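Local coordinates for protein carbon monoxide oxidation system transcription regulator CooA-1 (Carboxydothermus hydrogenoformans, PDB 2FMY) that probably senses carbon monoxide through its bound haem and, as a CRP-like dimeric transcription activator, binds DNA to turn on genes for carbon monoxide oxidation, at residues P41-N46 with F78-R83; L47-K52 with A70-G75; V56-A61 with T82-Q87. All coordinates share one frame; numbering follows the deposited sequence.

Interaction 1 (P41-N46 with F78-R83); sequences PNTERN and FCTHTR. With HEM (protoporphyrin IX containing Fe), chain E.
Asn42 and Thr43 run beside Thr80 and Thr82 without forming a sheet, their backbones joined by two weak bonds, Asn42 N to Thr82 O at 3.0 Å and Thr43 N to Thr80 O at 3.5 Å. Side chains add firmer links. Arg45 O accepts hydrogen bonds from two hydroxyls, Thr80 OG1 across the contact at 2.7 Å and Thr43 OG1 from within its own loop, each in the carbonyl plane and on a lone pair. Thr80 OG1 is placed for this by a chi1 of 69°, which sets it between its own backbone N and carbonyl carbon, and the same oxygen also accepts from Leu47 N. The central side chain is His81, whose ring is held at two nitrogens. Its ND1 donates to Asn46 OD1 at 2.7 Å, with the amide plane turned 59° from the ring, while NE2 binds the haem iron at 2.2 Å. Cys79 SG lies over one ring face. Gripped at ND1 and NE2, the imidazole has little freedom to turn, and the ND1 bond would be expected to make NE2 a stronger donor to iron. Arg83 secures one haem propionate: its backbone N and its NE, the latter at 2.9 Å, both donate to HEM O1D, and its NH2 donates to O2D. The loop 41-46 joins strands 37-39 and 47-53, while the other segment runs out of edge strand 77-79 into a loop; Asn46 and His81 pack on Ile99 at the start of helix 99-108, and Arg83 reaches Asp190 and Thr129 of the second subunit.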
loop_
_atom_site.group_PDB
_atom_site.type_symbol
_atom_site.label_atom_id
_atom_site.label_comp_id
_atom_site.label_asym_id
_atom_site.label_seq_id
_atom_site.Cartn_x
_atom_site.Cartn_y
_atom_site.Cartn_z
ATOM N N PRO A 41 -2.632 -13.149 10.158
ATOM C CA PRO A 41 -2.536 -11.723 10.481
ATOM C C PRO A 41 -2.150 -11.440 11.936
ATOM O O PRO A 41 -2.840 -11.906 12.859
ATOM C CB PRO A 41 -3.948 -11.214 10.209
ATOM C CG PRO A 41 -4.464 -12.112 9.143
ATOM C CD PRO A 41 -3.894 -13.461 9.463
ATOM N N ASN A 42 -1.054 -10.685 12.121
ATOM C CA ASN A 42 -0.661 -10.150 13.437
ATOM C C ASN A 42 -0.486 -11.217 14.521
ATOM O O ASN A 42 -1.097 -11.116 15.592
ATOM C CB ASN A 42 -1.685 -9.114 13.940
ATOM C CG ASN A 42 -1.844 -7.929 13.007
ATOM O OD1 ASN A 42 -0.882 -7.226 12.705
ATOM N ND2 ASN A 42 -3.083 -7.678 12.578
ATOM N N THR A 43 0.349 -12.219 14.244
ATOM C CA THR A 43 0.580 -13.345 15.157
ATOM C C THR A 43 1.039 -12.870 16.540
ATOM O O THR A 43 1.416 -11.710 16.710
ATOM C CB THR A 43 1.614 -14.366 14.570
ATOM O OG1 THR A 43 2.893 -13.739 14.394
ATOM C CG2 THR A 43 1.151 -14.917 13.241
ATOM N N GLU A 44 1.003 -13.763 17.526
ATOM C CA GLU A 44 1.449 -13.423 18.875
ATOM C C GLU A 44 2.878 -12.845 18.843
ATOM O O GLU A 44 3.133 -11.767 19.390
ATOM C CB GLU A 44 1.333 -14.638 19.811
ATOM C CG GLU A 44 -0.104 -15.225 19.910
ATOM C CD GLU A 44 -0.262 -16.346 20.955
ATOM O OE1 GLU A 44 0.751 -16.975 21.353
ATOM O OE2 GLU A 44 -1.415 -16.602 21.379
ATOM N N ARG A 45 3.795 -13.541 18.173
ATOM C CA ARG A 45 5.174 -13.073 18.057
ATOM C C ARG A 45 5.356 -12.051 16.941
ATOM O O ARG A 45 4.884 -12.240 15.811
ATOM C CB ARG A 45 6.150 -14.239 17.888
ATOM C CG ARG A 45 6.394 -15.012 19.174
ATOM C CD ARG A 45 7.786 -15.601 19.215
ATOM N NE ARG A 45 8.826 -14.580 19.364
ATOM C CZ ARG A 45 10.128 -14.827 19.285
ATOM N NH1 ARG A 45 10.565 -16.064 19.056
ATOM N NH2 ARG A 45 10.996 -13.836 19.423
ATOM N N ASN A 46 6.032 -10.959 17.277
ATOM C CA ASN A 46 6.335 -9.923 16.316
ATOM C C ASN A 46 7.749 -10.122 15.749
ATOM O O ASN A 46 8.758 -9.760 16.383
ATOM C CB ASN A 46 6.155 -8.537 16.930
ATOM C CG ASN A 46 6.106 -7.440 15.882
ATOM O OD1 ASN A 46 6.587 -7.615 14.760
ATOM N ND2 ASN A 46 5.526 -6.301 16.242
ATOM N N PHE A 78 10.155 -9.688 5.080
ATOM C CA PHE A 78 8.801 -9.326 5.485
ATOM C C PHE A 78 8.668 -9.481 6.998
ATOM O O PHE A 78 9.662 -9.698 7.680
ATOM C CB PHE A 78 7.723 -10.101 4.692
ATOM C CG PHE A 78 6.416 -9.348 4.569
ATOM C CD1 PHE A 78 6.376 -8.083 3.974
ATOM C CD2 PHE A 78 5.236 -9.886 5.076
ATOM C CE1 PHE A 78 5.185 -7.376 3.901
ATOM C CE2 PHE A 78 4.046 -9.188 4.996
ATOM C CZ PHE A 78 4.016 -7.935 4.408
ATOM N N CYS A 79 7.458 -9.340 7.519
ATOM C CA CYS A 79 7.231 -9.368 8.967
ATOM C C CYS A 79 5.918 -10.054 9.318
ATOM O O CYS A 79 5.146 -10.446 8.435
ATOM C CB CYS A 79 7.224 -7.952 9.528
ATOM S SG CYS A 79 5.768 -7.017 9.026
ATOM N N THR A 80 5.668 -10.183 10.617
ATOM C CA THR A 80 4.488 -10.863 11.099
ATOM C C THR A 80 3.459 -9.898 11.692
ATOM O O THR A 80 2.517 -10.339 12.326
ATOM C CB THR A 80 4.849 -11.931 12.164
ATOM O OG1 THR A 80 5.303 -11.286 13.356
ATOM C CG2 THR A 80 5.945 -12.865 11.663
ATOM N N HIS A 81 3.633 -8.590 11.503
ATOM C CA HIS A 81 2.722 -7.625 12.152
ATOM C C HIS A 81 1.808 -6.883 11.173
ATOM O O HIS A 81 1.438 -5.726 11.391
ATOM C CB HIS A 81 3.460 -6.675 13.123
ATOM C CG HIS A 81 4.533 -5.852 12.478
ATOM N ND1 HIS A 81 5.873 -6.158 12.588
ATOM C CD2 HIS A 81 4.464 -4.740 11.706
ATOM C CE1 HIS A 81 6.581 -5.267 11.918
ATOM N NE2 HIS A 81 5.753 -4.397 11.374
ATOM N N THR A 82 1.430 -7.577 10.103
ATOM C CA THR A 82 0.506 -7.036 9.107
ATOM C C THR A 82 -0.803 -7.820 9.128
ATOM O O THR A 82 -0.870 -8.913 9.694
ATOM C CB THR A 82 1.090 -7.075 7.666
ATOM O OG1 THR A 82 0.947 -8.394 7.127
ATOM C CG2 THR A 82 2.579 -6.659 7.640
ATOM N N ARG A 83 -1.829 -7.266 8.493
ATOM C CA ARG A 83 -3.130 -7.925 8.408
ATOM C C ARG A 83 -3.239 -9.005 7.313
ATOM O O ARG A 83 -4.339 -9.448 6.979
ATOM C CB ARG A 83 -4.233 -6.878 8.237
ATOM C CG ARG A 83 -4.635 -6.202 9.555
ATOM C CD ARG A 83 -5.389 -4.910 9.290
ATOM N NE ARG A 83 -4.517 -3.882 8.723
ATOM C CZ ARG A 83 -4.936 -2.720 8.222
ATOM N NH1 ARG A 83 -6.236 -2.415 8.189
ATOM N NH2 ARG A 83 -4.050 -1.856 7.741
HETATM C CHA HEM E . 3.132 -1.689 10.683
HETATM C CHB HEM E . 7.127 -0.982 13.337
HETATM C CHC HEM E . 9.624 -3.819 10.260
HETATM C CHD HEM E . 5.890 -3.688 7.146
HETATM C C1A HEM E . 3.972 -1.299 11.707
HETATM C C2A HEM E . 3.581 -0.621 12.938
HETATM C C3A HEM E . 4.685 -0.414 13.680
HETATM C C4A HEM E . 5.810 -0.969 12.942
HETATM C CMA HEM E . 4.745 0.272 15.079
HETATM C CAA HEM E . 2.137 -0.187 13.292
HETATM C CBA HEM E . 2.017 1.253 12.792
HETATM C CGA HEM E . 0.766 1.949 13.272
HETATM O O1A HEM E . 0.549 2.066 14.512
HETATM O O2A HEM E . -0.018 2.403 12.404
HETATM C C1B HEM E . 8.163 -1.649 12.713
HETATM C C2B HEM E . 9.550 -1.617 13.121
HETATM C C3B HEM E . 10.247 -2.404 12.274
HETATM C C4B HEM E . 9.321 -2.959 11.299
HETATM C CMB HEM E . 10.072 -0.800 14.328
HETATM C CAB HEM E . 11.763 -2.685 12.271
HETATM C CBB HEM E . 12.497 -2.667 13.381
HETATM C C1C HEM E . 8.841 -4.077 9.155
HETATM C C2C HEM E . 9.158 -4.925 8.017
HETATM C C3C HEM E . 8.124 -4.875 7.152
HETATM C C4C HEM E . 7.112 -4.001 7.713
HETATM C CMC HEM E . 10.462 -5.740 7.849
HETATM C CAC HEM E . 7.984 -5.613 5.798
HETATM C CBC HEM E . 8.825 -5.334 4.793
HETATM C C1D HEM E . 4.778 -3.188 7.797
HETATM C C2D HEM E . 3.433 -3.093 7.252
HETATM C C3D HEM E . 2.584 -2.460 8.357
HETATM C C4D HEM E . 3.479 -2.245 9.464
HETATM C CMD HEM E . 2.959 -3.517 5.847
HETATM C CAD HEM E . 1.073 -2.157 8.298
HETATM C CBD HEM E . 0.412 -3.474 8.664
HETATM C CGD HEM E . -1.082 -3.437 8.490
HETATM O O1D HEM E . -1.700 -4.519 8.453
HETATM O O2D HEM E . -1.661 -2.328 8.407
HETATM N NA HEM E . 5.337 -1.494 11.752
HETATM N NB HEM E . 8.062 -2.478 11.606
HETATM N NC HEM E . 7.588 -3.546 8.931
HETATM N ND HEM E . 4.747 -2.675 9.091
HETATM FE FE HEM E . 6.362 -2.611 10.333
HETATM O O HOH W 1 3.070 -9.718 15.240
#

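Interaction 2 (L47-K52 with A70-G75)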
loop_
_atom_site.group_PDB
_atom_site.type_symbol
_atom_site.label_atom_id
_atom_site.label_comp_id
_atom_site.label_asym_id
_atom_site.label_seq_id
_atom_site.Cartn_x
_atom_site.Cartn_y
_atom_site.Cartn_z
ATOM N N LEU A 47 7.800 -10.699 14.548
ATOM C CA LEU A 47 9.046 -11.138 13.948
ATOM C C LEU A 47 9.317 -10.460 12.620
ATOM O O LEU A 47 8.394 -10.043 11.915
ATOM C CB LEU A 47 9.050 -12.669 13.749
ATOM C CG LEU A 47 8.731 -13.564 14.952
ATOM C CD1 LEU A 47 8.496 -15.008 14.520
ATOM C CD2 LEU A 47 9.819 -13.481 16.029
ATOM N N VAL A 48 10.603 -10.343 12.300
ATOM C CA VAL A 48 11.024 -9.990 10.961
ATOM C C VAL A 48 11.735 -11.202 10.388
ATOM O O VAL A 48 12.503 -11.871 11.084
ATOM C CB VAL A 48 11.899 -8.709 10.936
ATOM C CG1 VAL A 48 12.480 -8.454 9.528
ATOM C CG2 VAL A 48 11.068 -7.507 11.397
ATOM N N PHE A 49 11.440 -11.515 9.130
ATOM C CA PHE A 49 12.032 -12.681 8.491
ATOM C C PHE A 49 12.563 -12.398 7.097
ATOM O O PHE A 49 12.176 -11.429 6.444
ATOM C CB PHE A 49 11.064 -13.879 8.499
ATOM C CG PHE A 49 9.872 -13.743 7.555
ATOM C CD1 PHE A 49 9.954 -14.184 6.237
ATOM C CD2 PHE A 49 8.655 -13.244 8.013
ATOM C CE1 PHE A 49 8.858 -14.093 5.376
ATOM C CE2 PHE A 49 7.542 -13.158 7.167
ATOM C CZ PHE A 49 7.643 -13.577 5.846
ATOM N N LEU A 50 13.490 -13.249 6.675
ATOM C CA LEU A 50 14.123 -13.186 5.371
ATOM C C LEU A 50 13.908 -14.554 4.741
ATOM O O LEU A 50 14.110 -15.578 5.408
ATOM C CB LEU A 50 15.623 -12.911 5.569
ATOM C CG LEU A 50 16.642 -12.897 4.427
ATOM C CD1 LEU A 50 16.310 -11.851 3.388
ATOM C CD2 LEU A 50 18.016 -12.619 5.006
ATOM N N VAL A 51 13.463 -14.574 3.482
ATOM C CA VAL A 51 13.347 -15.821 2.736
ATOM C C VAL A 51 14.756 -16.222 2.340
ATOM O O VAL A 51 15.437 -15.477 1.625
ATOM C CB VAL A 51 12.466 -15.690 1.467
ATOM C CG1 VAL A 51 12.435 -17.018 0.690
ATOM C CG2 VAL A 51 11.054 -15.219 1.827
ATOM N N LYS A 52 15.200 -17.371 2.834
ATOM C CA LYS A 52 16.516 -17.899 2.464
ATOM C C LYS A 52 16.380 -18.670 1.171
ATOM O O LYS A 52 17.222 -18.560 0.285
ATOM C CB LYS A 52 17.096 -18.803 3.564
ATOM C CG LYS A 52 18.559 -19.217 3.320
ATOM C CD LYS A 52 19.112 -20.074 4.447
ATOM C CE LYS A 52 20.276 -20.936 3.944
ATOM N NZ LYS A 52 20.904 -21.714 5.046
ATOM N N ALA A 70 1.822 -9.957 -2.781
ATOM C CA ALA A 70 3.210 -10.107 -3.235
ATOM C C ALA A 70 3.654 -11.556 -3.183
ATOM O O ALA A 70 3.154 -12.352 -2.376
ATOM C CB ALA A 70 4.159 -9.267 -2.377
ATOM N N ILE A 71 4.598 -11.891 -4.055
ATOM C CA ILE A 71 5.358 -13.135 -3.948
ATOM C C ILE A 71 6.756 -12.740 -3.473
ATOM O O ILE A 71 7.430 -11.931 -4.104
ATOM C CB ILE A 71 5.418 -13.900 -5.287
ATOM C CG1 ILE A 71 4.016 -14.079 -5.902
ATOM C CG2 ILE A 71 6.160 -15.241 -5.135
ATOM C CD1 ILE A 71 2.983 -14.741 -5.001
ATOM N N LEU A 72 7.156 -13.269 -2.325
ATOM C CA LEU A 72 8.484 -13.007 -1.779
ATOM C C LEU A 72 9.402 -14.116 -2.213
ATOM O O LEU A 72 9.036 -15.287 -2.164
ATOM C CB LEU A 72 8.457 -12.920 -0.246
ATOM C CG LEU A 72 7.445 -11.954 0.390
ATOM C CD1 LEU A 72 7.341 -12.215 1.875
ATOM C CD2 LEU A 72 7.791 -10.496 0.130
ATOM N N GLU A 73 10.592 -13.734 -2.643
ATOM C CA GLU A 73 11.571 -14.668 -3.162
ATOM C C GLU A 73 12.824 -14.594 -2.299
ATOM O O GLU A 73 12.924 -13.735 -1.417
ATOM C CB GLU A 73 11.873 -14.321 -4.620
ATOM C CG GLU A 73 10.744 -14.750 -5.551
ATOM C CD GLU A 73 10.719 -14.001 -6.864
ATOM O OE1 GLU A 73 11.631 -13.185 -7.108
ATOM O OE2 GLU A 73 9.777 -14.229 -7.659
ATOM N N ALA A 74 13.763 -15.501 -2.542
ATOM C CA ALA A 74 15.015 -15.539 -1.800
ATOM C C ALA A 74 15.616 -14.143 -1.699
ATOM O O ALA A 74 15.773 -13.451 -2.706
ATOM C CB ALA A 74 15.989 -16.503 -2.448
ATOM N N GLY A 75 15.912 -13.720 -0.474
ATOM C CA GLY A 75 16.520 -12.413 -0.243
ATOM C C GLY A 75 15.532 -11.340 0.180
ATOM O O GLY A 75 15.933 -10.234 0.569
#
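Val51 packs against Leu72 and the backbone of Glu73 and Ala74 where the two sheets of the beta-roll of a cyclic nucleotide-binding domain come together. The strand holding 47-52 belongs to one sheet and the strand holding 70-73 to the other; their axes lie 7.4 Å apart at closest and run 69° from parallel, so side chains and a chain turn, instead of strand pairing, make the contact. Val51 points toward the 70-75 segment. Its CB rests on Glu73 O at 3.5 Å, and from there the two methyls diverge: CG1, anti to the backbone N (chi1 177°), lies 3.8 Å from Ala74 N, while CG2 reaches Leu72 CB at 4.0 Å. Leu72 extends the apolar patch, its CD1 meeting Phe49 CZ at 4.2 Å; behind them lie Val56 and Val58 on strand 55-61 and Phe78 on strand 77-79. On the other side of strand 47-53, Leu50 CD1 reaches over to Gly75 O and also packs on Leu11 and Leu12 of helix 11-14. The chain past Glu73 swings from one sheet into the other, and Val51 is also backbone-bonded to Asp76, just before strand 77-79. The backbone angles at Gly75 (phi 99°) call for glycine, because a CB would be jammed against the carbonyl oxygen of Ala74. The turn is pinned by Gly75 N, which donates to Val51 O at 2.8 Å in a nearly straight bond.

Interaction 3 (V56-A61 with T82-Q87). With HEM (protoporphyrin IX containing Fe), chain E.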
loop_
_atom_site.group_PDB
_atom_site.type_symbol
_atom_site.label_atom_id
_atom_site.label_comp_id
_atom_site.label_asym_id
_atom_site.label_seq_id
_atom_site.Cartn_x
_atom_site.Cartn_y
_atom_site.Cartn_z
ATOM N N VAL A 56 7.245 -17.260 -1.069
ATOM C CA VAL A 56 6.229 -17.061 -0.054
ATOM C C VAL A 56 5.195 -16.071 -0.576
ATOM O O VAL A 56 5.538 -14.993 -1.071
ATOM C CB VAL A 56 6.880 -16.562 1.277
ATOM C CG1 VAL A 56 5.851 -15.976 2.214
ATOM C CG2 VAL A 56 7.640 -17.695 1.967
ATOM N N ARG A 57 3.929 -16.451 -0.478
ATOM C CA ARG A 57 2.835 -15.599 -0.905
ATOM C C ARG A 57 2.291 -14.792 0.271
ATOM O O ARG A 57 1.955 -15.358 1.325
ATOM C CB ARG A 57 1.718 -16.436 -1.533
ATOM C CG ARG A 57 0.595 -15.589 -2.122
ATOM C CD ARG A 57 -0.329 -16.396 -3.002
ATOM N NE ARG A 57 -1.154 -17.332 -2.241
ATOM C CZ ARG A 57 -2.450 -17.166 -1.986
ATOM N NH1 ARG A 57 -3.098 -16.089 -2.424
ATOM N NH2 ARG A 57 -3.102 -18.089 -1.287
ATOM N N VAL A 58 2.236 -13.476 0.087
ATOM C CA VAL A 58 1.577 -12.571 1.017
ATOM C C VAL A 58 0.216 -12.216 0.420
ATOM O O VAL A 58 0.131 -11.754 -0.725
ATOM C CB VAL A 58 2.416 -11.288 1.270
ATOM C CG1 VAL A 58 1.738 -10.378 2.295
ATOM C CG2 VAL A 58 3.854 -11.656 1.734
ATOM N N TYR A 59 -0.848 -12.462 1.183
ATOM C CA TYR A 59 -2.213 -12.290 0.675
ATOM C C TYR A 59 -3.262 -11.905 1.720
ATOM O O TYR A 59 -3.083 -12.124 2.913
ATOM C CB TYR A 59 -2.657 -13.559 -0.079
ATOM C CG TYR A 59 -2.798 -14.789 0.789
ATOM C CD1 TYR A 59 -1.675 -15.488 1.237
ATOM C CD2 TYR A 59 -4.058 -15.261 1.148
ATOM C CE1 TYR A 59 -1.811 -16.625 2.039
ATOM C CE2 TYR A 59 -4.206 -16.389 1.945
ATOM C CZ TYR A 59 -3.079 -17.069 2.378
ATOM O OH TYR A 59 -3.228 -18.184 3.158
ATOM N N LEU A 60 -4.358 -11.322 1.244
ATOM C CA LEU A 60 -5.527 -11.032 2.073
ATOM C C LEU A 60 -6.525 -12.137 1.823
ATOM O O LEU A 60 -6.694 -12.554 0.679
ATOM C CB LEU A 60 -6.161 -9.702 1.676
ATOM C CG LEU A 60 -5.376 -8.394 1.806
ATOM C CD1 LEU A 60 -6.172 -7.262 1.152
ATOM C CD2 LEU A 60 -5.068 -8.068 3.260
ATOM N N ALA A 61 -7.168 -12.617 2.886
ATOM C CA ALA A 61 -8.132 -13.714 2.769
ATOM C C ALA A 61 -9.493 -13.342 3.331
ATOM O O ALA A 61 -9.603 -12.837 4.456
ATOM C CB ALA A 61 -7.608 -14.987 3.439
ATOM N N THR A 82 1.430 -7.577 10.103
ATOM C CA THR A 82 0.506 -7.036 9.107
ATOM C C THR A 82 -0.803 -7.820 9.128
ATOM O O THR A 82 -0.870 -8.913 9.694
ATOM C CB THR A 82 1.090 -7.075 7.666
ATOM O OG1 THR A 82 0.947 -8.394 7.127
ATOM C CG2 THR A 82 2.579 -6.659 7.640
ATOM N N ARG A 83 -1.829 -7.266 8.493
ATOM C CA ARG A 83 -3.130 -7.925 8.408
ATOM C C ARG A 83 -3.239 -9.005 7.313
ATOM O O ARG A 83 -4.339 -9.448 6.979
ATOM C CB ARG A 83 -4.233 -6.878 8.237
ATOM C CG ARG A 83 -4.635 -6.202 9.555
ATOM C CD ARG A 83 -5.389 -4.910 9.290
ATOM N NE ARG A 83 -4.517 -3.882 8.723
ATOM C CZ ARG A 83 -4.936 -2.720 8.222
ATOM N NH1 ARG A 83 -6.236 -2.415 8.189
ATOM N NH2 ARG A 83 -4.050 -1.856 7.741
ATOM N N ALA A 84 -2.106 -9.449 6.780
ATOM C CA ALA A 84 -2.095 -10.440 5.705
ATOM C C ALA A 84 -1.713 -11.839 6.188
ATOM O O ALA A 84 -1.061 -11.995 7.226
ATOM C CB ALA A 84 -1.150 -9.989 4.604
ATOM N N PHE A 85 -2.146 -12.847 5.435
ATOM C CA PHE A 85 -1.702 -14.218 5.627
ATOM C C PHE A 85 -0.405 -14.430 4.835
ATOM O O PHE A 85 -0.131 -13.716 3.854
ATOM C CB PHE A 85 -2.770 -15.218 5.178
ATOM C CG PHE A 85 -3.986 -15.268 6.073
ATOM C CD1 PHE A 85 -4.105 -16.254 7.049
ATOM C CD2 PHE A 85 -5.016 -14.337 5.933
ATOM C CE1 PHE A 85 -5.226 -16.324 7.876
ATOM C CE2 PHE A 85 -6.153 -14.397 6.752
ATOM C CZ PHE A 85 -6.257 -15.394 7.725
ATOM N N ILE A 86 0.400 -15.388 5.284
ATOM C CA ILE A 86 1.695 -15.663 4.660
ATOM C C ILE A 86 1.830 -17.169 4.468
ATOM O O ILE A 86 1.811 -17.923 5.440
ATOM C CB ILE A 86 2.866 -15.078 5.498
ATOM C CG1 ILE A 86 2.752 -13.547 5.582
ATOM C CG2 ILE A 86 4.216 -15.466 4.907
ATOM C CD1 ILE A 86 3.734 -12.900 6.557
ATOM N N GLN A 87 1.933 -17.597 3.207
ATOM C CA GLN A 87 1.932 -19.019 2.856
ATOM C C GLN A 87 3.141 -19.380 2.002
ATOM O O GLN A 87 3.544 -18.601 1.139
ATOM C CB GLN A 87 0.646 -19.362 2.103
ATOM C CG GLN A 87 0.483 -20.826 1.707
ATOM C CD GLN A 87 -0.791 -21.075 0.913
ATOM O OE1 GLN A 87 -1.149 -20.291 0.039
ATOM N NE2 GLN A 87 -1.477 -22.169 1.216
HETATM C CHA HEM E . 3.132 -1.689 10.683
HETATM C CHB HEM E . 7.127 -0.982 13.337
HETATM C CHC HEM E . 9.624 -3.819 10.260
HETATM C CHD HEM E . 5.890 -3.688 7.146
HETATM C C1A HEM E . 3.972 -1.299 11.707
HETATM C C2A HEM E . 3.581 -0.621 12.938
HETATM C C3A HEM E . 4.685 -0.414 13.680
HETATM C C4A HEM E . 5.810 -0.969 12.942
HETATM C CMA HEM E . 4.745 0.272 15.079
HETATM C CAA HEM E . 2.137 -0.187 13.292
HETATM C CBA HEM E . 2.017 1.253 12.792
HETATM C CGA HEM E . 0.766 1.949 13.272
HETATM O O1A HEM E . 0.549 2.066 14.512
HETATM O O2A HEM E . -0.018 2.403 12.404
HETATM C C1B HEM E . 8.163 -1.649 12.713
HETATM C C2B HEM E . 9.550 -1.617 13.121
HETATM C C3B HEM E . 10.247 -2.404 12.274
HETATM C C4B HEM E . 9.321 -2.959 11.299
HETATM C CMB HEM E . 10.072 -0.800 14.328
HETATM C CAB HEM E . 11.763 -2.685 12.271
HETATM C CBB HEM E . 12.497 -2.667 13.381
HETATM C C1C HEM E . 8.841 -4.077 9.155
HETATM C C2C HEM E . 9.158 -4.925 8.017
HETATM C C3C HEM E . 8.124 -4.875 7.152
HETATM C C4C HEM E . 7.112 -4.001 7.713
HETATM C CMC HEM E . 10.462 -5.740 7.849
HETATM C CAC HEM E . 7.984 -5.613 5.798
HETATM C CBC HEM E . 8.825 -5.334 4.793
HETATM C C1D HEM E . 4.778 -3.188 7.797
HETATM C C2D HEM E . 3.433 -3.093 7.252
HETATM C C3D HEM E . 2.584 -2.460 8.357
HETATM C C4D HEM E . 3.479 -2.245 9.464
HETATM C CMD HEM E . 2.959 -3.517 5.847
HETATM C CAD HEM E . 1.073 -2.157 8.298
HETATM C CBD HEM E . 0.412 -3.474 8.664
HETATM C CGD HEM E . -1.082 -3.437 8.490
HETATM O O1D HEM E . -1.700 -4.519 8.453
HETATM O O2D HEM E . -1.661 -2.328 8.407
HETATM N NA HEM E . 5.337 -1.494 11.752
HETATM N NB HEM E . 8.062 -2.478 11.606
HETATM N NC HEM E . 7.588 -3.546 8.931
HETATM N ND HEM E . 4.747 -2.675 9.091
HETATM FE FE HEM E . 6.362 -2.611 10.333
#
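Val58 CG1 meets Ala84 CB at 3.7 Å; Val58 and Ile86, paired across the strands on one face of the sheet, both pack on Phe78 of strand 77-79. Across the sheet, on the face of Tyr59 and Phe85, the packing is aromatic. Phe85 CB makes a CH-pi contact over one face of the tyrosine ring, 3.7 Å from its centroid, and the two rings, with planes 26° apart, are slid so far that they barely overlap. Ala61 CB flanks the phenylalanine ring, 3.7 Å from Phe85 CD2. Tyr59 has its ring folded back over the strands by a chi1 of 66°, so that Arg57 NH2 comes to lie 3.6 Å above the centre of its opposite face. Without the ring, as with an alanine here, Phe85 CB and the Arg57 guanidinium would probably lose the surface each packs against. Between the strands, Tyr59 and Phe85 exchange a pair of backbone bonds, and so do Arg57 and Gln87. At the polar edge Arg57 NH2 donates to Gln87 OE1 at 3.2 Å, with the oxygen near the guanidinium plane, and is also salt-bridged to Glu66; Gln87 NE2 donates to Lys35 O. At the far end Thr82 OG1 accepts from Ala84 N, an ST turn that leads from the haem-binding loop into the strand. Strands 55-61 and 85-88 form the middle of their sheet, flanked by 66-73 and 37-39, and Leu60 packs on Ile131 of the second subunit.

All three contacts lie in the cyclic nucleotide-binding domain, but at different depths. Interactions 2 and 3 are buried and share a sheet through neighbouring strands 66-73 and 55-61, where Leu72 CD1 packs on Val58 CG2. Interaction 1 is only partly buried and is made largely by loops; its chemistry is polar, with hydroxyls and an imidazole, and its second segment also binds the haem iron. Interaction 3 is regular strand pairing, whereas interaction 2 joins the two sheets mostly by apolar packing and a single backbone bond. Phe78 connects them, touching Leu72, Val58 and Ile86. Thr82 and Arg83 are shared by interactions 1 and 3 and touch the haem, and Arg83 also reaches the second subunit.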